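PDB 6OAE: mucin-like protocadherin from Homo sapiens, which probably acts as an intermicrovillar adhesion molecule, forming calcium-dependent heterophilic complexes with CDHR2 that help pack the microvilli of epithelial cells. Local coordinates for residues A[22-27]-A[53-58]; A[148-153]-A[170-175]. One frame throughout, in Å; residues are numbered along the deposited sequence. Where two conformers were deposited one is given.

Contact 1. Residues A[22-27]-A[53-58]; sequences TEPLVD and QLFLNV
Leu25 N donates to Leu54 O over 2.8 Å, and Leu54 N returns a nearly straight bond to Val26 O (168° at the hydrogen), so Leu54 is gripped on both its backbone polar atoms. Val26 and Leu54 form an antiparallel hydrogen-bonded pair; Asp27 and Gln53 follow as a non-hydrogen-bonded one. Toward Thr22 the backbones part, and a water accepts from Leu56 N at 2.7 Å and lies 2.8 Å from Glu23 O.

On the face of Asp27 and Gln53, Gln53 CG lies anti to the carbonyl carbon (chi1 -63°) and the chain runs extended beyond it, carrying the amide out alongside Asp27. Gln53 NE2 donates a hydrogen bond to Asp27 OD1 at 2.8 Å; OD1 lies near the amide plane, but the N-H comes in from above the carboxylate plane. Pro24 CG rests against that amide.

The Phe55 ring has Pro24 CB over one face, a CH-pi contact, and Thr22 O at its edge. Arg48 adds a cation-pi contact. Inward, Leu25 CD1 meets Leu54 CD2 at 4.1 Å; branched aliphatics suit this side, which packs on Phe13 and Phe47 inside the cadherin repeat.

The pair is therefore two-faced, with polar groups, Pro24 and Phe55 on the outer side and aliphatic side chains within.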
ATOM      1  N   THR A  22       9.921 -21.935   0.287  1.00 21.50           N
ATOM      2  CA  THR A  22       9.743 -23.360   0.659  1.00 22.42           C
ATOM      3  C   THR A  22      11.036 -23.918   1.254  1.00 21.96           C
ATOM      4  O   THR A  22      10.977 -24.802   2.129  1.00 22.97           O
ATOM      5  CB  THR A  22       9.272 -24.144  -0.575  1.00 23.88           C
ATOM      6  OG1 THR A  22       7.930 -23.686  -0.826  1.00 26.23           O
ATOM      7  CG2 THR A  22       9.314 -25.628  -0.353  1.00 25.23           C
ATOM      8  N   GLU A  23      12.163 -23.459   0.753  1.00 21.49           N
ATOM      9  CA  GLU A  23      13.505 -23.884   1.191  1.00 21.85           C
ATOM     10  C   GLU A  23      13.738 -23.374   2.612  1.00 22.06           C
ATOM     11  O   GLU A  23      13.103 -22.409   3.047  1.00 20.68           O
ATOM     12  CB  GLU A  23      14.557 -23.348   0.224  1.00 22.15           C
ATOM     13  CG  GLU A  23      14.642 -21.827   0.199  1.00 22.01           C
ATOM     14  CD  GLU A  23      15.488 -21.282  -0.933  1.00 23.66           C
ATOM     15  OE1 GLU A  23      16.314 -22.053  -1.458  1.00 23.93           O
ATOM     16  OE2 GLU A  23      15.341 -20.075  -1.284  1.00 24.91           O
ATOM     17  N   PRO A  24      14.665 -23.996   3.362  1.00 22.65           N
ATOM     18  CA  PRO A  24      14.993 -23.525   4.708  1.00 22.62           C
ATOM     19  C   PRO A  24      15.547 -22.095   4.738  1.00 22.64           C
ATOM     20  O   PRO A  24      16.238 -21.698   3.813  1.00 20.96           O
ATOM     21  CB  PRO A  24      16.048 -24.522   5.224  1.00 22.99           C
ATOM     22  CG  PRO A  24      16.453 -25.378   4.047  1.00 23.50           C
ATOM     23  CD  PRO A  24      15.427 -25.186   2.964  1.00 22.71           C
ATOM     24  N   LEU A  25      15.226 -21.342   5.795  1.00 23.29           N
ATOM     25  CA  LEU A  25      15.864 -20.024   6.080  1.00 23.78           C
ATOM     26  C   LEU A  25      17.248 -20.271   6.637  1.00 23.33           C
ATOM     27  O   LEU A  25      18.183 -19.533   6.282  1.00 24.00           O
ATOM     28  CB  LEU A  25      15.061 -19.237   7.125  1.00 24.44           C
ATOM     29  CG  LEU A  25      13.667 -18.809   6.715  1.00 25.08           C
ATOM     30  CD1 LEU A  25      12.944 -18.169   7.902  1.00 24.75           C
ATOM     31  CD2 LEU A  25      13.726 -17.865   5.522  1.00 26.32           C
ATOM     32  N   VAL A  26      17.385 -21.257   7.509  1.00 24.58           N
ATOM     33  CA  VAL A  26      18.679 -21.445   8.207  1.00 25.98           C
ATOM     34  C   VAL A  26      18.759 -22.832   8.842  1.00 25.85           C
ATOM     35  O   VAL A  26      17.738 -23.357   9.302  1.00 25.33           O
ATOM     36  CB  VAL A  26      18.888 -20.304   9.227  1.00 26.19           C
ATOM     37  CG1 VAL A  26      18.008 -20.438  10.459  1.00 26.86           C
ATOM     38  CG2 VAL A  26      20.344 -20.161   9.619  1.00 27.54           C
ATOM     39  N   ASP A  27      19.967 -23.370   8.858  1.00 27.28           N
ATOM     40  CA  ASP A  27      20.343 -24.585   9.618  1.00 30.54           C
ATOM     41  C   ASP A  27      20.567 -24.163  11.077  1.00 30.69           C
ATOM     42  O   ASP A  27      21.228 -23.136  11.329  1.00 31.44           O
ATOM     43  CB  ASP A  27      21.537 -25.271   8.962  1.00 34.38           C
ATOM     44  CG  ASP A  27      21.231 -25.890   7.597  1.00 37.58           C
ATOM     45  OD1 ASP A  27      20.149 -25.614   7.018  1.00 42.20           O
ATOM     46  OD2 ASP A  27      22.070 -26.648   7.117  1.00 42.01           O
ATOM     47  N   GLN A  53      16.208 -27.400  10.894  1.00 25.33           N
ATOM     48  CA  GLN A  53      16.172 -26.259   9.942  1.00 24.96           C
ATOM     49  C   GLN A  53      14.918 -25.457  10.244  1.00 22.62           C
ATOM     50  O   GLN A  53      13.892 -26.080  10.598  1.00 21.42           O
ATOM     51  CB  GLN A  53      16.183 -26.745   8.494  1.00 26.07           C
ATOM     52  CG  GLN A  53      17.444 -27.516   8.108  1.00 28.63           C
ATOM     53  CD  GLN A  53      17.423 -27.955   6.663  1.00 29.68           C
ATOM     54  OE1 GLN A  53      16.508 -28.619   6.218  1.00 34.15           O
ATOM     55  NE2 GLN A  53      18.439 -27.592   5.916  1.00 32.78           N
ATOM     56  N   LEU A  54      15.000 -24.131  10.114  1.00 21.92           N
ATOM     57  CA  LEU A  54      13.865 -23.218  10.295  1.00 21.32           C
ATOM     58  C   LEU A  54      13.274 -22.930   8.919  1.00 21.68           C
ATOM     59  O   LEU A  54      14.028 -22.545   8.001  1.00 20.82           O
ATOM     60  CB  LEU A  54      14.301 -21.924  10.967  1.00 21.64           C
ATOM     61  CG  LEU A  54      13.191 -20.908  11.216  1.00 21.68           C
ATOM     62  CD1 LEU A  54      12.166 -21.440  12.192  1.00 21.88           C
ATOM     63  CD2 LEU A  54      13.776 -19.589  11.695  1.00 22.08           C
ATOM     64  N   PHE A  55      11.980 -23.111   8.808  1.00 20.78           N
ATOM     65  CA  PHE A  55      11.204 -22.849   7.580  1.00 22.28           C
ATOM     66  C   PHE A  55      10.114 -21.820   7.857  1.00 22.40           C
ATOM     67  O   PHE A  55       9.637 -21.751   9.012  1.00 22.01           O
ATOM     68  CB  PHE A  55      10.537 -24.137   7.102  1.00 22.32           C
ATOM     69  CG  PHE A  55      11.452 -25.230   6.638  1.00 22.81           C
ATOM     70  CD1 PHE A  55      11.921 -26.195   7.524  1.00 22.79           C
ATOM     71  CD2 PHE A  55      11.794 -25.339   5.294  1.00 23.07           C
ATOM     72  CE1 PHE A  55      12.748 -27.216   7.083  1.00 23.93           C
ATOM     73  CE2 PHE A  55      12.630 -26.361   4.857  1.00 23.62           C
ATOM     74  CZ  PHE A  55      13.092 -27.303   5.747  1.00 23.68           C
ATOM     75  N   LEU A  56       9.752 -21.067   6.816  1.00 23.55           N
ATOM     76  CA  LEU A  56       8.503 -20.275   6.705  1.00 26.29           C
ATOM     77  C   LEU A  56       7.441 -21.200   6.126  1.00 27.68           C
ATOM     78  O   LEU A  56       7.750 -21.793   5.092  1.00 27.99           O
ATOM     79  CB  LEU A  56       8.705 -19.103   5.733  1.00 26.75           C
ATOM     80  CG  LEU A  56       9.022 -17.737   6.305  1.00 27.51           C
ATOM     81  CD1 LEU A  56       9.197 -16.739   5.175  1.00 28.29           C
ATOM     82  CD2 LEU A  56       7.930 -17.273   7.258  1.00 27.82           C
ATOM     83  N   ASN A  57       6.249 -21.317   6.731  1.00 27.12           N
ATOM     84  CA  ASN A  57       5.153 -22.181   6.201  1.00 27.65           C
ATOM     85  C   ASN A  57       4.192 -21.356   5.345  1.00 26.80           C
ATOM     86  O   ASN A  57       3.344 -21.974   4.663  1.00 24.80           O
ATOM     87  CB  ASN A  57       4.325 -22.856   7.297  1.00 27.61           C
ATOM     88  CG  ASN A  57       5.063 -23.974   7.967  1.00 29.92           C
ATOM     89  OD1 ASN A  57       6.007 -24.529   7.400  1.00 33.18           O
ATOM     90  ND2 ASN A  57       4.640 -24.315   9.167  1.00 32.91           N
ATOM     91  N   VAL A  58       4.328 -20.034   5.379  1.00 26.74           N
ATOM     92  CA  VAL A  58       3.319 -19.084   4.827  1.00 26.79           C
ATOM     93  C   VAL A  58       3.977 -18.027   3.934  1.00 25.44           C
ATOM     94  O   VAL A  58       5.208 -17.773   4.035  1.00 23.44           O
ATOM     95  CB  VAL A  58       2.528 -18.447   5.976  1.00 28.49           C
ATOM     96  CG1 VAL A  58       1.766 -19.503   6.768  1.00 29.22           C
ATOM     97  CG2 VAL A  58       3.414 -17.643   6.901  1.00 28.78           C
TER
HETATM   98  O   HOH W   1      10.751 -21.799   4.418  1.00 22.98           O

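Contact 2. Residues A[148-153]-A[170-175]; sequences SDYFSL and YERPNM
Met175 sets its sulfur against both Tyr150 and Phe151 in the second cadherin repeat, joining the two sheets of its beta-sandwich: strand 151-155 belongs to one and strand 174-182 to the other. Both Met-aromatic contacts use the same SD atom, but differently. It stands obliquely to the Tyr150 ring, 32° off the normal, and Met175 SD is 3.6 Å from Tyr150 CD1. Phe151 is met at its edge, where Met175 SD is 3.7 Å from Phe151 CE2. The methyl CE lies at that same edge, in the ring plane. The methionine chain bends at both chi2 and chi3, and a flexible, polarisable thioether suits a place that touches two rings from different directions.

The apolar surroundings extend the core. Phe151 also packs on Leu161, Leu163 and Leu201, Tyr150 on Leu167, and Met175 on Val203, so the large side chains fill the interior from both sheets.

The polar part lies where the tyrosine ring ends. Tyrosine suits this border because its ring can be buried while its hydroxyl meets a charged neighbour. In Arg172, CG anti to the backbone N (chi1 -164°) and an extended chi2 bring CD to 3.6 Å from Tyr150 CE1. The bend at chi3 then turns the guanidinium to the hydroxyl end, where it crosses the phenol obliquely, NH2 at the ring's edge. Arg172 NH2 gives Tyr150 OH a weak hydrogen bond of 2.9 Å, bent to 128° at the hydrogen, with the hydroxyl oxygen at the guanidinium edge. Arg172 NH2 also makes a long salt bridge to Glu171 OE1, at 3.9 Å.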
ATOM      1  N   SER A 148     -11.157  22.020 -19.336  1.00 28.35           N
ATOM      2  CA  SER A 148      -9.883  22.314 -18.633  1.00 29.21           C
ATOM      3  C   SER A 148      -9.569  23.820 -18.639  1.00 28.45           C
ATOM      4  O   SER A 148      -8.670  24.193 -17.915  1.00 28.14           O
ATOM      5  CB  SER A 148      -8.739  21.521 -19.186  1.00 30.58           C
ATOM      6  OG  SER A 148      -8.520  21.858 -20.541  1.00 33.75           O
ATOM      7  N   ASP A 149     -10.266  24.646 -19.429  1.00 29.50           N
ATOM      8  CA  ASP A 149     -10.142  26.128 -19.362  1.00 30.27           C
ATOM      9  C   ASP A 149     -10.655  26.628 -17.997  1.00 28.60           C
ATOM     10  O   ASP A 149     -10.199  27.675 -17.554  1.00 28.97           O
ATOM     11  CB  ASP A 149     -10.923  26.842 -20.473  1.00 32.93           C
ATOM     12  CG  ASP A 149     -10.567  26.455 -21.908  1.00 36.12           C
ATOM     13  OD1 ASP A 149      -9.537  25.782 -22.114  1.00 34.92           O
ATOM     14  OD2 ASP A 149     -11.347  26.849 -22.823  1.00 38.00           O
ATOM     15  N   TYR A 150     -11.554  25.892 -17.333  1.00 26.73           N
ATOM     16  CA  TYR A 150     -12.273  26.385 -16.137  1.00 25.52           C
ATOM     17  C   TYR A 150     -11.754  25.806 -14.828  1.00 23.61           C
ATOM     18  O   TYR A 150     -11.874  26.508 -13.848  1.00 21.67           O
ATOM     19  CB  TYR A 150     -13.752  26.055 -16.253  1.00 27.68           C
ATOM     20  CG  TYR A 150     -14.409  26.796 -17.385  1.00 30.90           C
ATOM     21  CD1 TYR A 150     -14.427  26.252 -18.658  1.00 32.69           C
ATOM     22  CD2 TYR A 150     -14.980  28.047 -17.195  1.00 32.81           C
ATOM     23  CE1 TYR A 150     -15.025  26.915 -19.717  1.00 34.43           C
ATOM     24  CE2 TYR A 150     -15.590  28.724 -18.248  1.00 34.97           C
ATOM     25  CZ  TYR A 150     -15.609  28.156 -19.512  1.00 36.56           C
ATOM     26  OH  TYR A 150     -16.190  28.805 -20.573  1.00 40.68           O
ATOM     27  N   PHE A 151     -11.289  24.554 -14.814  1.00 21.90           N
ATOM     28  CA  PHE A 151     -10.912  23.832 -13.574  1.00 21.03           C
ATOM     29  C   PHE A 151      -9.593  23.100 -13.752  1.00 20.66           C
ATOM     30  O   PHE A 151      -9.297  22.611 -14.844  1.00 20.84           O
ATOM     31  CB  PHE A 151     -11.989  22.826 -13.174  1.00 20.43           C
ATOM     32  CG  PHE A 151     -13.347  23.416 -12.900  1.00 20.71           C
ATOM     33  CD1 PHE A 151     -13.645  23.990 -11.672  1.00 20.95           C
ATOM     34  CD2 PHE A 151     -14.352  23.364 -13.862  1.00 21.23           C
ATOM     35  CE1 PHE A 151     -14.903  24.500 -11.419  1.00 20.61           C
ATOM     36  CE2 PHE A 151     -15.614  23.883 -13.607  1.00 20.92           C
ATOM     37  CZ  PHE A 151     -15.884  24.452 -12.389  1.00 21.65           C
ATOM     38  N   SER A 152      -8.818  23.035 -12.668  1.00 20.26           N
ATOM     39  CA  SER A 152      -7.550  22.266 -12.600  1.00 19.59           C
ATOM     40  C   SER A 152      -7.355  21.745 -11.180  1.00 19.36           C
ATOM     41  O   SER A 152      -7.996  22.284 -10.257  1.00 18.14           O
ATOM     42  CB  SER A 152      -6.398  23.136 -13.049  1.00 20.23           C
ATOM     43  OG  SER A 152      -6.231  24.228 -12.171  1.00 20.46           O
ATOM     44  N   LEU A 153      -6.516  20.729 -11.025  1.00 18.37           N
ATOM     45  CA  LEU A 153      -6.127  20.210  -9.700  1.00 19.55           C
ATOM     46  C   LEU A 153      -5.076  21.147  -9.140  1.00 19.77           C
ATOM     47  O   LEU A 153      -4.252  21.680  -9.934  1.00 19.00           O
ATOM     48  CB  LEU A 153      -5.570  18.802  -9.847  1.00 20.54           C
ATOM     49  CG  LEU A 153      -6.545  17.763 -10.378  1.00 20.45           C
ATOM     50  CD1 LEU A 153      -5.852  16.424 -10.440  1.00 21.68           C
ATOM     51  CD2 LEU A 153      -7.790  17.680  -9.500  1.00 21.03           C
ATOM     52  N   TYR A 170     -24.681  30.171 -19.503  1.00 22.46           N
ATOM     53  CA  TYR A 170     -25.260  30.163 -20.866  1.00 23.60           C
ATOM     54  C   TYR A 170     -24.291  29.461 -21.815  1.00 25.40           C
ATOM     55  O   TYR A 170     -24.736  28.588 -22.620  1.00 25.56           O
ATOM     56  CB  TYR A 170     -25.656  31.591 -21.270  1.00 23.87           C
ATOM     57  CG  TYR A 170     -26.705  32.104 -20.327  1.00 23.12           C
ATOM     58  CD1 TYR A 170     -28.022  31.710 -20.464  1.00 23.37           C
ATOM     59  CD2 TYR A 170     -26.367  32.907 -19.251  1.00 23.34           C
ATOM     60  CE1 TYR A 170     -28.991  32.132 -19.577  1.00 24.07           C
ATOM     61  CE2 TYR A 170     -27.329  33.351 -18.355  1.00 24.36           C
ATOM     62  CZ  TYR A 170     -28.642  32.954 -18.520  1.00 23.53           C
ATOM     63  OH  TYR A 170     -29.599  33.364 -17.667  1.00 25.88           O
ATOM     64  N   GLU A 171     -23.020  29.824 -21.728  1.00 26.42           N
ATOM     65  CA  GLU A 171     -21.983  29.347 -22.658  1.00 30.23           C
ATOM     66  C   GLU A 171     -21.654  27.889 -22.336  1.00 29.69           C
ATOM     67  O   GLU A 171     -21.599  27.070 -23.273  1.00 28.09           O
ATOM     68  CB  GLU A 171     -20.791  30.286 -22.548  1.00 33.95           C
ATOM     69  CG  GLU A 171     -19.669  29.928 -23.473  1.00 37.54           C
ATOM     70  CD  GLU A 171     -18.547  30.940 -23.495  1.00 39.18           C
ATOM     71  OE1 GLU A 171     -17.460  30.597 -24.000  1.00 44.81           O
ATOM     72  OE2 GLU A 171     -18.769  32.057 -23.036  1.00 42.85           O
ATOM     73  N   ARG A 172     -21.464  27.556 -21.059  1.00 28.58           N
ATOM     74  CA  ARG A 172     -21.007  26.188 -20.683  1.00 30.43           C
ATOM     75  C   ARG A 172     -21.569  25.809 -19.314  1.00 28.40           C
ATOM     76  O   ARG A 172     -20.912  25.997 -18.295  1.00 29.71           O
ATOM     77  CB  ARG A 172     -19.483  26.148 -20.777  1.00 33.37           C
ATOM     78  CG  ARG A 172     -18.930  24.735 -20.789  1.00 38.19           C
ATOM     79  CD  ARG A 172     -17.463  24.708 -21.123  1.00 42.81           C
ATOM     80  NE  ARG A 172     -17.242  24.712 -22.560  1.00 46.49           N
ATOM     81  CZ  ARG A 172     -16.906  25.768 -23.311  1.00 48.17           C
ATOM     82  NH1 ARG A 172     -16.744  25.597 -24.612  1.00 50.83           N
ATOM     83  NH2 ARG A 172     -16.734  26.975 -22.788  1.00 47.99           N
ATOM     84  N   PRO A 173     -22.813  25.292 -19.254  1.00 26.70           N
ATOM     85  CA  PRO A 173     -23.424  24.909 -17.984  1.00 27.11           C
ATOM     86  C   PRO A 173     -22.953  23.554 -17.447  1.00 28.26           C
ATOM     87  O   PRO A 173     -23.184  23.321 -16.288  1.00 28.72           O
ATOM     88  CB  PRO A 173     -24.907  24.802 -18.321  1.00 25.83           C
ATOM     89  CG  PRO A 173     -24.892  24.345 -19.773  1.00 25.89           C
ATOM     90  CD  PRO A 173     -23.712  25.056 -20.395  1.00 26.02           C
ATOM     91  N   ASN A 174     -22.361  22.715 -18.307  1.00 30.08           N
ATOM     92  CA  ASN A 174     -21.882  21.344 -17.951  0.50 32.26           C
ATOM     93  C   ASN A 174     -20.428  21.199 -18.384  1.00 33.09           C
ATOM     94  O   ASN A 174     -20.113  21.546 -19.549  1.00 35.85           O
ATOM     95  CB  ASN A 174     -22.716  20.215 -18.576  0.50 32.36           C
ATOM     96  CG  ASN A 174     -22.124  18.827 -18.365  0.50 33.24           C
ATOM     97  OD1 ASN A 174     -21.068  18.489 -18.914  0.50 34.41           O
ATOM     98  ND2 ASN A 174     -22.802  18.005 -17.581  0.50 33.32           N
ATOM     99  N   MET A 175     -19.577  20.708 -17.477  1.00 32.61           N
ATOM    100  CA  MET A 175     -18.151  20.385 -17.744  1.00 31.81           C
ATOM    101  C   MET A 175     -17.906  18.997 -17.150  1.00 31.23           C
ATOM    102  O   MET A 175     -18.165  18.821 -15.944  1.00 30.04           O
ATOM    103  CB  MET A 175     -17.192  21.401 -17.118  1.00 33.54           C
ATOM    104  CG  MET A 175     -17.011  22.648 -17.971  1.00 37.19           C
ATOM    105  SD  MET A 175     -16.970  24.208 -17.079  1.00 43.52           S
ATOM    106  CE  MET A 175     -18.535  24.134 -16.222  1.00 39.75           C
TER

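Contacts 1 and 2 belong to the two successive cadherin repeats of this fragment and lie on opposite sides of the chain's centre, their centres 60 Å apart and their nearest atoms about 39 Å apart. They do not touch. Contact 1 pairs backbones within one sheet, whereas contact 2 joins facing sheets by side chains alone. Calcium ions occupy the junction between the repeats, bound by residues that include Glu17, Asp95 and Asp131. The Leu56 side chain of contact 1 is about 14 Å from one of them, so residues 53-58 run toward the calcium site without forming it; contact 2 belongs to the far part of the second repeat.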